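Local coordinates for protein minor fimbrium subunit Mfa5 (Porphyromonas gingivalis ATCC 33277, PDB 6TO1) that serves as an accessory subunit of the minor fimbriae, the surface pili that mediate biofilm formation and adhesion to host cells and other oral bacteria, at residues 132-137 / 202-207; 235-240 / 339-344. All coordinates share one frame; numbering follows the deposited sequence.

Contact 1 (132-137 / 202-207); sequences IDQSSS and TPIWGT. With MG (magnesium ion), chain B; PO4 (phosphate ion), chain C.
Ser135, Ser137 and Thr207 bind a magnesium ion in the metal ion-dependent adhesion site (MIDAS) of the von Willebrand factor type A fold, Asp133, Ser135 and Ser137 forming its DxSxS motif. Each hydroxyl oxygen, Ser135 OG, Ser137 OG and Thr207 OG1, sits 2.1 Å from the metal; two waters and O4 of a phosphate, probably from the crystallisation liquor, complete six ligands. Asp133 works from the second shell: its OD1 takes both the backbone N of Ser135, in an Asx turn, and Ser135 OG (2.6 Å, on the syn lone pair), while OD2 accepts from a metal-bound water. The phosphate bridges both segments, Gly206 N lying 2.8 Å from phosphate O1. Ser136 OG donates to that same oxygen. Thr207 OG1, set beside its own backbone N (chi1 -51°), also donates to phosphate O2.

Away from the metal the backbones join in a single bridge between Ser135 and Ile204. Ile204 N donates a hydrogen bond to Gln134 O at 2.9 Å, and Pro203 CA makes a CA-H...O contact with the same oxygen. Gln134 OE1 accepts one from Thr202 N at 3.1 Å, the donor lying above the amide plane, whereas NE2 bonds to Asp178 and brushes Ile204 CD1.

Segment 132-137 carries the last two residues of strand 126-133, which lies between strands 170-177 and 227-234, and the loop after it; Pro203 packs on helix 143-160, and segment 202-207 lies between helices 191-199 and 209-220.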
loop_
_atom_site.group_PDB
_atom_site.type_symbol
_atom_site.label_atom_id
_atom_site.label_comp_id
_atom_site.label_asym_id
_atom_site.label_seq_id
_atom_site.Cartn_x
_atom_site.Cartn_y
_atom_site.Cartn_z
ATOM N N ILE A 132 1.633 -34.524 4.277
ATOM C CA ILE A 132 1.775 -35.491 3.190
ATOM C C ILE A 132 1.567 -36.912 3.712
ATOM O O ILE A 132 2.254 -37.357 4.634
ATOM C CB ILE A 132 3.133 -35.364 2.468
ATOM C CG1 ILE A 132 3.399 -33.897 2.099
ATOM C CG2 ILE A 132 3.165 -36.247 1.203
ATOM C CD1 ILE A 132 4.655 -33.666 1.259
ATOM N N ASP A 133 0.622 -37.616 3.078
ATOM C CA ASP A 133 0.327 -39.040 3.253
ATOM C C ASP A 133 1.471 -39.876 2.690
ATOM O O ASP A 133 1.718 -39.834 1.485
ATOM C CB ASP A 133 -0.979 -39.256 2.497
ATOM C CG ASP A 133 -1.538 -40.652 2.572
ATOM O OD1 ASP A 133 -0.868 -41.616 3.000
ATOM O OD2 ASP A 133 -2.705 -40.771 2.147
ATOM N N GLN A 134 2.210 -40.584 3.555
ATOM C CA GLN A 134 3.197 -41.575 3.111
ATOM C C GLN A 134 2.774 -42.991 3.505
ATOM O O GLN A 134 3.612 -43.843 3.831
ATOM C CB GLN A 134 4.607 -41.250 3.644
ATOM C CG GLN A 134 4.803 -41.291 5.133
ATOM C CD GLN A 134 6.296 -41.265 5.545
ATOM O OE1 GLN A 134 7.152 -40.760 4.823
ATOM N NE2 GLN A 134 6.591 -41.819 6.705
ATOM N N SER A 135 1.468 -43.252 3.499
ATOM C CA SER A 135 0.949 -44.566 3.864
ATOM C C SER A 135 1.229 -45.570 2.752
ATOM O O SER A 135 1.557 -45.210 1.631
ATOM C CB SER A 135 -0.558 -44.494 4.141
ATOM O OG SER A 135 -1.259 -44.204 2.945
ATOM N N SER A 136 1.060 -46.856 3.070
ATOM C CA SER A 136 1.422 -47.911 2.116
ATOM C C SER A 136 0.566 -47.877 0.854
ATOM O O SER A 136 1.040 -48.260 -0.228
ATOM C CB SER A 136 1.357 -49.280 2.831
ATOM O OG SER A 136 0.060 -49.830 2.796
ATOM N N SER A 137 -0.664 -47.349 0.928
ATOM C CA SER A 137 -1.469 -47.226 -0.280
ATOM C C SER A 137 -0.873 -46.252 -1.283
ATOM O O SER A 137 -1.288 -46.265 -2.457
ATOM C CB SER A 137 -2.894 -46.784 0.090
ATOM O OG SER A 137 -2.846 -45.483 0.676
ATOM N N THR A 202 8.676 -42.158 2.554
ATOM C CA THR A 202 8.745 -43.569 2.250
ATOM C C THR A 202 7.462 -44.243 2.714
ATOM O O THR A 202 6.922 -43.865 3.763
ATOM C CB THR A 202 9.971 -44.176 2.952
ATOM O OG1 THR A 202 10.238 -45.480 2.442
ATOM C CG2 THR A 202 9.722 -44.254 4.434
ATOM N N PRO A 203 6.948 -45.215 1.972
ATOM C CA PRO A 203 5.627 -45.780 2.320
ATOM C C PRO A 203 5.668 -46.658 3.559
ATOM O O PRO A 203 6.468 -47.588 3.653
ATOM C CB PRO A 203 5.238 -46.591 1.076
ATOM C CG PRO A 203 6.202 -46.207 0.002
ATOM C CD PRO A 203 7.447 -45.710 0.672
ATOM N N ILE A 204 4.759 -46.383 4.499
ATOM C CA ILE A 204 4.649 -47.104 5.756
ATOM C C ILE A 204 3.171 -47.406 5.977
ATOM O O ILE A 204 2.317 -46.579 5.654
ATOM C CB ILE A 204 5.228 -46.294 6.936
ATOM C CG1 ILE A 204 6.727 -46.066 6.731
ATOM C CG2 ILE A 204 4.959 -46.981 8.247
ATOM C CD1 ILE A 204 7.367 -45.164 7.773
ATOM N N TRP A 205 2.864 -48.581 6.523
ATOM C CA TRP A 205 1.465 -48.967 6.689
ATOM C C TRP A 205 0.700 -47.936 7.522
ATOM O O TRP A 205 1.223 -47.355 8.474
ATOM C CB TRP A 205 1.337 -50.368 7.359
ATOM C CG TRP A 205 1.916 -50.480 8.760
ATOM C CD1 TRP A 205 3.201 -50.857 9.113
ATOM C CD2 TRP A 205 1.236 -50.208 10.006
ATOM N NE1 TRP A 205 3.349 -50.804 10.480
ATOM C CE2 TRP A 205 2.157 -50.433 11.049
ATOM C CE3 TRP A 205 -0.058 -49.814 10.330
ATOM C CZ2 TRP A 205 1.828 -50.244 12.385
ATOM C CZ3 TRP A 205 -0.375 -49.616 11.657
ATOM C CH2 TRP A 205 0.556 -49.846 12.667
ATOM N N GLY A 206 -0.582 -47.763 7.190
ATOM C CA GLY A 206 -1.473 -46.987 8.029
ATOM C C GLY A 206 -1.700 -45.595 7.474
ATOM O O GLY A 206 -0.755 -44.971 7.012
ATOM N N THR A 207 -2.930 -45.092 7.523
ATOM C CA THR A 207 -3.249 -43.768 6.986
ATOM C C THR A 207 -4.008 -42.978 8.054
ATOM O O THR A 207 -5.247 -42.921 8.055
ATOM C CB THR A 207 -4.041 -43.882 5.677
ATOM O OG1 THR A 207 -3.383 -44.761 4.741
ATOM C CG2 THR A 207 -4.235 -42.513 5.050
HETATM MG MG MG B . -3.143 -45.057 2.711
HETATM P P PO4 C . -2.686 -47.923 4.180
HETATM O O1 PO4 C . -1.342 -48.522 4.634
HETATM O O2 PO4 C . -3.457 -47.432 5.399
HETATM O O3 PO4 C . -3.476 -49.048 3.540
HETATM O O4 PO4 C . -2.488 -46.873 3.154
HETATM O O HOH W 1 -3.790 -43.249 2.046
HETATM O O HOH W 2 -5.138 -45.669 2.450
#

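Contact 2 (235-240 / 339-344); sequences DGLATE and FPCNAA. With PO4 (phosphate ion), chain C.
Gly236, Leu237 and Ala238 run past the first turn of helix 340-353, where Cys341 faces them. This is the von Willebrand factor type A fold at the rim of its metal site: segment 235-240 is the loop that leaves the C-terminal end of central strand 227-234, and the start of the helix packs against it. Asp235 starts the loop with an Asx turn, OD1 accepting Leu237 N at 3.3 Å nearly along the C-O axis; its OD2 forms a salt bridge with Arg145. Gly236 has a positive phi (99°), and its carbonyl O lies 3.6 Å from Cys341 SG. Leu237 directs its CB away from the helix, yet CD1 comes back to touch the same sulfur.

Ala238 is the buried centre of the contact. Its methyl presses on the start of the helix, with CB 3.7 Å from Pro340 CB and also close to the Pro340 carbonyl carbon. Its N gives a weak hydrogen bond to Cys341 SG, which chi1 of -74° places beside the helix residue's own N and on the loop side. The carbonyl of Ala238 is tied to Cys341 N through a water that receives the N-H and donates to the oxygen, satisfying a first-turn amide of the helix. Thr239 turns its side chain the other way, OG1 donating to phosphate O2 at 2.6 Å, while its carbonyl carbon lies against Pro340 CG. Glu240 points its CB away from the helix, and its carboxylate forms a salt bridge with Arg315. Its backbone stays close: Glu240 O lies 3.5 Å from Pro340 CB, and a second water donates to both Glu240 O, at 2.7 Å, and Pro340 O, at 3.0 Å.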
loop_
_atom_site.group_PDB
_atom_site.type_symbol
_atom_site.label_atom_id
_atom_site.label_comp_id
_atom_site.label_asym_id
_atom_site.label_seq_id
_atom_site.Cartn_x
_atom_site.Cartn_y
_atom_site.Cartn_z
ATOM N N ASP A 235 -4.027 -39.803 -0.835
ATOM C CA ASP A 235 -4.913 -40.459 -1.792
ATOM C C ASP A 235 -6.345 -40.545 -1.282
ATOM O O ASP A 235 -7.222 -40.972 -2.037
ATOM C CB ASP A 235 -4.411 -41.842 -2.211
ATOM C CG ASP A 235 -4.345 -42.840 -1.081
ATOM O OD1 ASP A 235 -5.176 -42.790 -0.124
ATOM O OD2 ASP A 235 -3.435 -43.707 -1.165
ATOM N N GLY A 236 -6.607 -40.131 -0.042
ATOM C CA GLY A 236 -7.961 -39.862 0.413
ATOM C C GLY A 236 -8.619 -40.960 1.222
ATOM O O GLY A 236 -9.720 -40.737 1.765
ATOM N N LEU A 237 -8.034 -42.141 1.294
ATOM C CA LEU A 237 -8.636 -43.226 2.062
ATOM C C LEU A 237 -7.989 -43.330 3.439
ATOM O O LEU A 237 -7.002 -44.046 3.629
ATOM C CB LEU A 237 -8.522 -44.538 1.288
ATOM C CG LEU A 237 -9.232 -45.723 1.942
ATOM C CD1 LEU A 237 -10.734 -45.383 2.068
ATOM C CD2 LEU A 237 -9.033 -47.033 1.224
ATOM N N ALA A 238 -8.568 -42.641 4.429
ATOM C CA ALA A 238 -8.050 -42.735 5.786
ATOM C C ALA A 238 -8.363 -44.108 6.368
ATOM O O ALA A 238 -9.432 -44.674 6.135
ATOM C CB ALA A 238 -8.625 -41.617 6.669
ATOM N N THR A 239 -7.417 -44.652 7.124
ATOM C CA THR A 239 -7.591 -45.969 7.694
ATOM C C THR A 239 -7.251 -46.042 9.181
ATOM O O THR A 239 -7.307 -47.135 9.756
ATOM C CB THR A 239 -6.733 -47.006 6.942
ATOM O OG1 THR A 239 -5.349 -46.650 7.038
ATOM C CG2 THR A 239 -7.145 -47.122 5.486
ATOM N N GLU A 240 -6.877 -44.933 9.806
ATOM C CA GLU A 240 -6.534 -44.881 11.227
ATOM C C GLU A 240 -7.090 -43.597 11.820
ATOM O O GLU A 240 -7.226 -42.591 11.116
ATOM C CB GLU A 240 -5.019 -44.902 11.456
ATOM C CG GLU A 240 -4.304 -46.088 10.803
ATOM C CD GLU A 240 -4.173 -47.288 11.720
ATOM O OE1 GLU A 240 -4.568 -47.211 12.907
ATOM O OE2 GLU A 240 -3.684 -48.342 11.240
ATOM N N PHE A 339 -14.939 -44.646 11.448
ATOM C CA PHE A 339 -14.860 -44.264 10.043
ATOM C C PHE A 339 -13.775 -43.203 9.928
ATOM O O PHE A 339 -14.052 -41.999 10.038
ATOM C CB PHE A 339 -16.233 -43.773 9.583
ATOM C CG PHE A 339 -16.314 -43.367 8.133
ATOM C CD1 PHE A 339 -15.415 -43.835 7.189
ATOM C CD2 PHE A 339 -17.321 -42.521 7.734
ATOM C CE1 PHE A 339 -15.509 -43.444 5.872
ATOM C CE2 PHE A 339 -17.440 -42.122 6.426
ATOM C CZ PHE A 339 -16.527 -42.580 5.484
ATOM N N PRO A 340 -12.514 -43.612 9.753
ATOM C CA PRO A 340 -11.426 -42.614 9.765
ATOM C C PRO A 340 -11.565 -41.478 8.778
ATOM O O PRO A 340 -11.117 -40.363 9.093
ATOM C CB PRO A 340 -10.173 -43.472 9.498
ATOM C CG PRO A 340 -10.472 -44.720 10.259
ATOM C CD PRO A 340 -11.974 -44.977 9.982
ATOM N N CYS A 341 -12.181 -41.681 7.605
ATOM C CA CYS A 341 -12.364 -40.559 6.706
ATOM C C CYS A 341 -13.207 -39.465 7.365
ATOM O O CYS A 341 -12.916 -38.275 7.222
ATOM C CB CYS A 341 -13.030 -40.993 5.402
ATOM S SG CYS A 341 -12.049 -41.905 4.213
ATOM N N ASN A 342 -14.268 -39.857 8.075
ATOM C CA ASN A 342 -15.092 -38.892 8.794
ATOM C C ASN A 342 -14.338 -38.289 9.975
ATOM O O ASN A 342 -14.491 -37.113 10.261
ATOM C CB ASN A 342 -16.386 -39.562 9.287
ATOM C CG ASN A 342 -17.609 -39.187 8.438
ATOM O OD1 ASN A 342 -17.482 -38.572 7.374
ATOM N ND2 ASN A 342 -18.771 -39.563 8.910
ATOM N N ALA A 343 -13.508 -39.071 10.676
ATOM C CA ALA A 343 -12.717 -38.482 11.754
ATOM C C ALA A 343 -11.770 -37.397 11.230
ATOM O O ALA A 343 -11.529 -36.391 11.908
ATOM C CB ALA A 343 -11.921 -39.554 12.487
ATOM N N ALA A 344 -11.214 -37.600 10.042
ATOM C CA ALA A 344 -10.336 -36.591 9.454
ATOM C C ALA A 344 -11.105 -35.346 9.041
ATOM O O ALA A 344 -10.607 -34.228 9.204
ATOM C CB ALA A 344 -9.600 -37.186 8.264
HETATM P P PO4 C . -2.686 -47.923 4.180
HETATM O O1 PO4 C . -1.342 -48.522 4.634
HETATM O O2 PO4 C . -3.457 -47.432 5.399
HETATM O O3 PO4 C . -3.476 -49.048 3.540
HETATM O O4 PO4 C . -2.488 -46.873 3.154
HETATM O O HOH W 3 -12.156 -44.387 6.459
HETATM O O HOH W 4 -8.201 -40.327 9.974
#

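Contact 1 is partly buried, with Ser136 and Trp205 at the surface, whereas contact 2 is largely buried, none of its touching residues being fully exposed. One loop of each follows neighbouring parallel strands, 126-133 and 227-234, and their centres are 13 Å apart. Polar chemistry dominates the first: hydroxyls, a metal and an anion. The second relies on an alanine, a proline and a cysteine sulfur, with two bridging waters and one weak N-H to sulfur bond. They share the phosphate and join directly through two probable hydrogen bonds: Ser137 OG lies 2.6 Å from Asp235 OD2, and Thr207 N is 2.9 Å from Thr239 OG1. The 235-240 loop thus touches both the metal site and helix 340-353.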